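Local coordinates for protein-glutamate methylesterase/protein-glutamine glutaminase (Thermotoga maritima, PDB 3SFT) that probably demethylates methylglutamates of chemoreceptors and deamidates specific glutamines in chemotaxis, and is represented here by its catalytic domain, at residues A[118-123]-A[147-152]; A[176-181]-A[186-191]. All blocks are in the same frame, centred on the assembly; numbering follows the deposited sequence.

Contact 1 of 2, residues A[118-123]-A[147-152]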
loop_
_atom_site.group_PDB
_atom_site.type_symbol
_atom_site.label_atom_id
_atom_site.label_comp_id
_atom_site.label_asym_id
_atom_site.label_seq_id
_atom_site.Cartn_x
_atom_site.Cartn_y
_atom_site.Cartn_z
ATOM N N LYS A 118 -5.462 -4.822 8.953
ATOM C CA LYS A 118 -4.610 -5.896 9.429
ATOM C C LYS A 118 -3.193 -5.422 9.732
ATOM O O LYS A 118 -2.679 -5.695 10.813
ATOM C CB LYS A 118 -4.593 -7.057 8.428
ATOM C CG LYS A 118 -5.940 -7.740 8.266
ATOM C CD LYS A 118 -6.510 -8.131 9.626
ATOM C CE LYS A 118 -7.880 -8.778 9.497
ATOM N NZ LYS A 118 -8.853 -7.883 8.822
ATOM N N ALA A 119 -2.582 -4.674 8.807
ATOM C CA ALA A 119 -1.213 -4.179 9.000
ATOM C C ALA A 119 -1.059 -3.303 10.237
ATOM O O ALA A 119 -0.130 -3.484 11.017
ATOM C CB ALA A 119 -0.728 -3.429 7.766
ATOM N N ALA A 120 -1.983 -2.364 10.418
ATOM C CA ALA A 120 -1.956 -1.451 11.552
ATOM C C ALA A 120 -2.016 -2.173 12.894
ATOM O O ALA A 120 -1.293 -1.829 13.827
ATOM C CB ALA A 120 -3.095 -0.457 11.445
ATOM N N GLU A 121 -2.880 -3.175 12.984
ATOM C CA GLU A 121 -3.041 -3.941 14.212
ATOM C C GLU A 121 -1.759 -4.696 14.585
ATOM O O GLU A 121 -1.458 -4.874 15.768
ATOM C CB GLU A 121 -4.206 -4.910 14.051
ATOM C CG GLU A 121 -4.945 -5.224 15.338
ATOM C CD GLU A 121 -6.311 -5.860 15.087
ATOM O OE1 GLU A 121 -6.994 -5.460 14.115
ATOM O OE2 GLU A 121 -6.704 -6.757 15.867
ATOM N N ILE A 122 -1.000 -5.111 13.573
ATOM C CA ILE A 122 0.246 -5.846 13.780
ATOM C C ILE A 122 1.445 -4.931 14.006
ATOM O O ILE A 122 2.166 -5.078 14.992
ATOM C CB ILE A 122 0.571 -6.762 12.573
ATOM C CG1 ILE A 122 -0.514 -7.827 12.400
ATOM C CG2 ILE A 122 1.932 -7.420 12.758
ATOM C CD1 ILE A 122 -0.302 -8.711 11.186
ATOM N N TYR A 123 1.666 -4.007 13.074
ATOM C CA TYR A 123 2.795 -3.089 13.148
ATOM C C TYR A 123 2.582 -1.838 14.002
ATOM O O TYR A 123 3.547 -1.182 14.393
ATOM C CB TYR A 123 3.241 -2.701 11.737
ATOM C CG TYR A 123 3.834 -3.850 10.949
ATOM C CD1 TYR A 123 5.216 -4.029 10.872
ATOM C CD2 TYR A 123 3.016 -4.757 10.277
ATOM C CE1 TYR A 123 5.768 -5.087 10.143
ATOM C CE2 TYR A 123 3.555 -5.813 9.548
ATOM C CZ TYR A 123 4.928 -5.971 9.486
ATOM O OH TYR A 123 5.456 -7.015 8.765
ATOM N N LYS A 147 -3.608 5.794 12.022
ATOM C CA LYS A 147 -3.412 6.887 12.963
ATOM C C LYS A 147 -3.806 6.483 14.382
ATOM O O LYS A 147 -3.139 6.863 15.341
ATOM C CB LYS A 147 -4.181 8.142 12.528
ATOM C CG LYS A 147 -3.698 8.767 11.218
ATOM C CD LYS A 147 -2.179 8.972 11.182
ATOM C CE LYS A 147 -1.688 9.778 12.374
ATOM N NZ LYS A 147 -0.216 9.980 12.297
ATOM N N PHE A 148 -4.879 5.706 14.506
ATOM C CA PHE A 148 -5.352 5.230 15.811
ATOM C C PHE A 148 -4.233 4.463 16.535
ATOM O O PHE A 148 -4.134 4.515 17.762
ATOM C CB PHE A 148 -6.587 4.332 15.637
ATOM C CG PHE A 148 -7.174 3.835 16.936
ATOM C CD1 PHE A 148 -8.051 4.630 17.669
ATOM C CD2 PHE A 148 -6.844 2.570 17.429
ATOM C CE1 PHE A 148 -8.593 4.177 18.878
ATOM C CE2 PHE A 148 -7.378 2.106 18.634
ATOM C CZ PHE A 148 -8.255 2.912 19.362
ATOM N N TYR A 149 -3.381 3.785 15.768
ATOM C CA TYR A 149 -2.274 3.018 16.331
ATOM C C TYR A 149 -0.932 3.761 16.331
ATOM O O TYR A 149 0.118 3.156 16.547
ATOM C CB TYR A 149 -2.138 1.674 15.617
ATOM C CG TYR A 149 -3.187 0.670 16.034
ATOM C CD1 TYR A 149 -3.229 0.187 17.342
ATOM C CD2 TYR A 149 -4.146 0.214 15.132
ATOM C CE1 TYR A 149 -4.197 -0.724 17.744
ATOM C CE2 TYR A 149 -5.123 -0.699 15.524
ATOM C CZ TYR A 149 -5.140 -1.163 16.832
ATOM O OH TYR A 149 -6.101 -2.066 17.230
ATOM N N GLY A 150 -0.967 5.067 16.083
ATOM C CA GLY A 150 0.259 5.846 16.090
ATOM C C GLY A 150 1.124 5.750 14.850
ATOM O O GLY A 150 2.273 6.191 14.859
ATOM N N GLY A 151 0.581 5.168 13.783
ATOM C CA GLY A 151 1.327 5.052 12.542
ATOM C C GLY A 151 1.428 6.378 11.802
ATOM O O GLY A 151 0.969 7.414 12.295
ATOM N N THR A 152 1.982 6.331 10.595
ATOM C CA THR A 152 2.183 7.516 9.770
ATOM C C THR A 152 1.450 7.387 8.431
ATOM O O THR A 152 1.446 6.323 7.813
ATOM C CB THR A 152 3.698 7.733 9.520
ATOM O OG1 THR A 152 4.357 7.981 10.773
ATOM C CG2 THR A 152 3.936 8.909 8.580
#

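Contact 2 of 2, residues A[176-181]-A[186-191]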
loop_
_atom_site.group_PDB
_atom_site.type_symbol
_atom_site.label_atom_id
_atom_site.label_comp_id
_atom_site.label_asym_id
_atom_site.label_seq_id
_atom_site.Cartn_x
_atom_site.Cartn_y
_atom_site.Cartn_z
ATOM N N ALA A 176 -3.818 12.755 7.049
ATOM C CA ALA A 176 -2.539 12.862 6.357
ATOM C C ALA A 176 -1.464 13.620 7.133
ATOM O O ALA A 176 -1.681 14.739 7.583
ATOM C CB ALA A 176 -2.732 13.491 4.972
ATOM N N ASP A 177 -0.313 12.982 7.309
ATOM C CA ASP A 177 0.810 13.614 7.991
ATOM C C ASP A 177 1.638 14.332 6.932
ATOM O O ASP A 177 2.307 15.316 7.222
ATOM C CB ASP A 177 1.681 12.575 8.707
ATOM C CG ASP A 177 0.943 11.863 9.818
ATOM O OD1 ASP A 177 0.482 12.537 10.760
ATOM O OD2 ASP A 177 0.823 10.625 9.747
ATOM N N TYR A 178 1.578 13.818 5.705
ATOM C CA TYR A 178 2.300 14.384 4.570
ATOM C C TYR A 178 1.438 14.343 3.312
ATOM O O TYR A 178 0.686 13.391 3.085
ATOM C CB TYR A 178 3.586 13.592 4.292
ATOM C CG TYR A 178 4.544 13.514 5.453
ATOM C CD1 TYR A 178 5.413 14.569 5.742
ATOM C CD2 TYR A 178 4.576 12.390 6.277
ATOM C CE1 TYR A 178 6.291 14.505 6.823
ATOM C CE2 TYR A 178 5.447 12.317 7.360
ATOM C CZ TYR A 178 6.299 13.376 7.627
ATOM O OH TYR A 178 7.144 13.306 8.711
ATOM N N VAL A 179 1.526 15.404 2.519
ATOM C CA VAL A 179 0.812 15.497 1.251
ATOM C C VAL A 179 1.954 15.755 0.281
ATOM O O VAL A 179 2.539 16.837 0.278
ATOM C CB VAL A 179 -0.191 16.670 1.241
ATOM C CG1 VAL A 179 -0.910 16.728 -0.104
ATOM C CG2 VAL A 179 -1.208 16.494 2.371
ATOM N N LEU A 180 2.303 14.745 -0.507
ATOM C CA LEU A 180 3.437 14.860 -1.418
ATOM C C LEU A 180 3.207 14.363 -2.833
ATOM O O LEU A 180 2.486 13.390 -3.052
ATOM C CB LEU A 180 4.616 14.061 -0.848
ATOM C CG LEU A 180 5.133 14.361 0.560
ATOM C CD1 LEU A 180 5.919 13.169 1.062
ATOM C CD2 LEU A 180 5.994 15.612 0.552
ATOM N N PRO A 181 3.809 15.042 -3.824
ATOM C CA PRO A 181 3.632 14.582 -5.203
ATOM C C PRO A 181 4.354 13.233 -5.248
ATOM O O PRO A 181 5.282 13.002 -4.473
ATOM C CB PRO A 181 4.340 15.665 -6.018
ATOM C CG PRO A 181 5.355 16.225 -5.069
ATOM C CD PRO A 181 4.580 16.294 -3.777
ATOM N N PRO A 186 9.095 8.599 -2.524
ATOM C CA PRO A 186 10.200 7.656 -2.285
ATOM C C PRO A 186 11.217 8.235 -1.308
ATOM O O PRO A 186 11.730 7.535 -0.434
ATOM C CB PRO A 186 10.842 7.530 -3.666
ATOM C CG PRO A 186 9.730 7.750 -4.582
ATOM C CD PRO A 186 8.970 8.884 -3.964
ATOM N N GLU A 187 11.504 9.522 -1.476
ATOM C CA GLU A 187 12.471 10.229 -0.639
ATOM C C GLU A 187 11.991 10.290 0.799
ATOM O O GLU A 187 12.772 10.088 1.726
ATOM C CB GLU A 187 12.718 11.641 -1.191
ATOM C CG GLU A 187 13.087 11.636 -2.684
ATOM C CD GLU A 187 13.138 13.018 -3.325
ATOM O OE1 GLU A 187 13.693 13.118 -4.439
ATOM O OE2 GLU A 187 12.614 13.993 -2.740
ATOM N N LYS A 188 10.696 10.542 0.979
ATOM C CA LYS A 188 10.118 10.612 2.312
ATOM C C LYS A 188 10.153 9.231 2.968
ATOM O O LYS A 188 10.476 9.113 4.150
ATOM C CB LYS A 188 8.687 11.152 2.248
ATOM C CG LYS A 188 7.983 11.256 3.594
ATOM C CD LYS A 188 8.774 12.073 4.610
ATOM C CE LYS A 188 8.908 13.529 4.201
ATOM N NZ LYS A 188 9.597 14.320 5.258
ATOM N N LEU A 189 9.846 8.191 2.191
ATOM C CA LEU A 189 9.854 6.821 2.707
ATOM C C LEU A 189 11.250 6.435 3.186
ATOM O O LEU A 189 11.404 5.858 4.264
ATOM C CB LEU A 189 9.364 5.822 1.646
ATOM C CG LEU A 189 7.873 5.879 1.288
ATOM C CD1 LEU A 189 7.537 4.830 0.225
ATOM C CD2 LEU A 189 7.035 5.667 2.547
ATOM N N ILE A 190 12.259 6.783 2.393
ATOM C CA ILE A 190 13.648 6.487 2.728
ATOM C C ILE A 190 14.067 7.130 4.053
ATOM O O ILE A 190 14.822 6.530 4.818
ATOM C CB ILE A 190 14.607 6.913 1.580
ATOM C CG1 ILE A 190 14.417 5.976 0.386
ATOM C CG2 ILE A 190 16.075 6.876 2.042
ATOM C CD1 ILE A 190 15.119 6.431 -0.864
ATOM N N GLU A 191 13.556 8.323 4.350
ATOM C CA GLU A 191 13.921 8.965 5.608
ATOM C C GLU A 191 13.047 8.570 6.802
ATOM O O GLU A 191 13.441 8.765 7.949
ATOM C CB GLU A 191 14.045 10.488 5.462
ATOM C CG GLU A 191 12.854 11.206 4.866
ATOM C CD GLU A 191 13.103 12.702 4.698
ATOM O OE1 GLU A 191 14.082 13.081 4.013
ATOM O OE2 GLU A 191 12.317 13.503 5.246
#

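Contact 1 of 2, residues A[118-123]-A[147-152]
Tyr149 lays one face of its ring over the backbone of Glu121, with CA of Glu121 on that face, while the near corner of the ring reaches back to Ala120. The contact joins two neighbouring helices, 112-123 and 140-148, of a doubly wound alpha/beta fold, and it illustrates how an aromatic residue placed just beyond a helix C-terminus can pack against the neighbouring helix. The backbones come nearest at Ala120 and Tyr149, whose CA atoms are 6.6 Å apart. The small side chain of Ala120 is consistent with this close approach: its CB points toward the tyrosine and meets CD2 of Tyr149 at 3.9 Å. The same CD2 lies 3.7 Å from the carbonyl O of Ala120, which approaches the ring obliquely.

With CG of Tyr149 anti to its own carbonyl carbon (chi1 -76°), the ring is carried across to the other helix and runs alongside the extended chain of Glu121. Both side chains point the same way, the carboxylate and ring planes are only 21° apart, and CG of Glu121 sits 3.9 Å from the OH of Tyr149. The opposite face of the ring is covered from its own helix by Phe148, whose CD2 stands 4.0 Å above the ring centre. The ring is thus sandwiched between Phe148 and Glu121, and Lys124 adds a further contact.

Behind the tyrosine the chain turns sharply. Gly150, at positive phi, is the C-prime residue of a Schellman motif, with Gly151 N bonded to Val146 O and Gly150 N to Lys147 O. The side chain of Lys147 closes over this turn, its NZ donating to Gly151 O at 2.8 Å in the plane of that carbonyl.

Contact 2 of 2, residues A[176-181]-A[186-191]
Lys188 crosses the side chains of both Leu180 and Tyr178 at about a right angle, its aliphatic length bridging helix 185-192 to the edge strand 178-180 of the parallel sheet. The close-fitting part is hydrophobic and lies near the helix backbone: CB of Lys188 packs on CD1 of Leu180 at 3.6 Å, with CG only slightly farther off. Ile154, on the adjacent strand, also touches the lysine, and Ile185 and Leu192 of the helix lean on Leu180 and Tyr178 respectively.

Farther out the lysine chain folds rather than extends. Bends at chi2 (55°) and chi3 (65°) bring its methylenes over the Tyr178 ring in a CH-pi contact, CD standing 4.1 Å from the ring centroid and 11° off the normal. Toward the looser, polar end, NZ passes CE1 of Tyr178 at 3.7 Å and is held by exposed Glu191, one helical turn on, in a salt bridge of 2.8 Å from NZ to OE2. The ammonium meets that oxygen on its anti side, tilted well out of the carboxylate plane.

With an alanine here, Tyr178 would lose its methylene cover, and Glu191 would probably be left without this charged mate and free to turn. The chemistry implies a divided role for one side chain: its methylenes supply the contact with the strand, while its charge is probably balanced on its own helix.

In the fold
The contacts follow one another along the chain, contact 1 closing before contact 2 opens, and their centres lie about 17 Å apart. Contact 1 joins two helices on one face of the parallel sheet; contact 2 packs the C-terminal helix 185-192 against the opposite face, at the edge strand 178-180. Strand 152-156, neighbour of that edge strand, connects them: it starts at Thr152, whose CG2 lies 3.9 Å from Tyr178 CE2. A salt bridge of 2.8 Å between Lys147 NZ and Asp177 OD2 ties the helix end of contact 1 to the residue preceding the edge strand. Both contacts lie away from the predicted active-site residues and join outer elements of the catalytic domain.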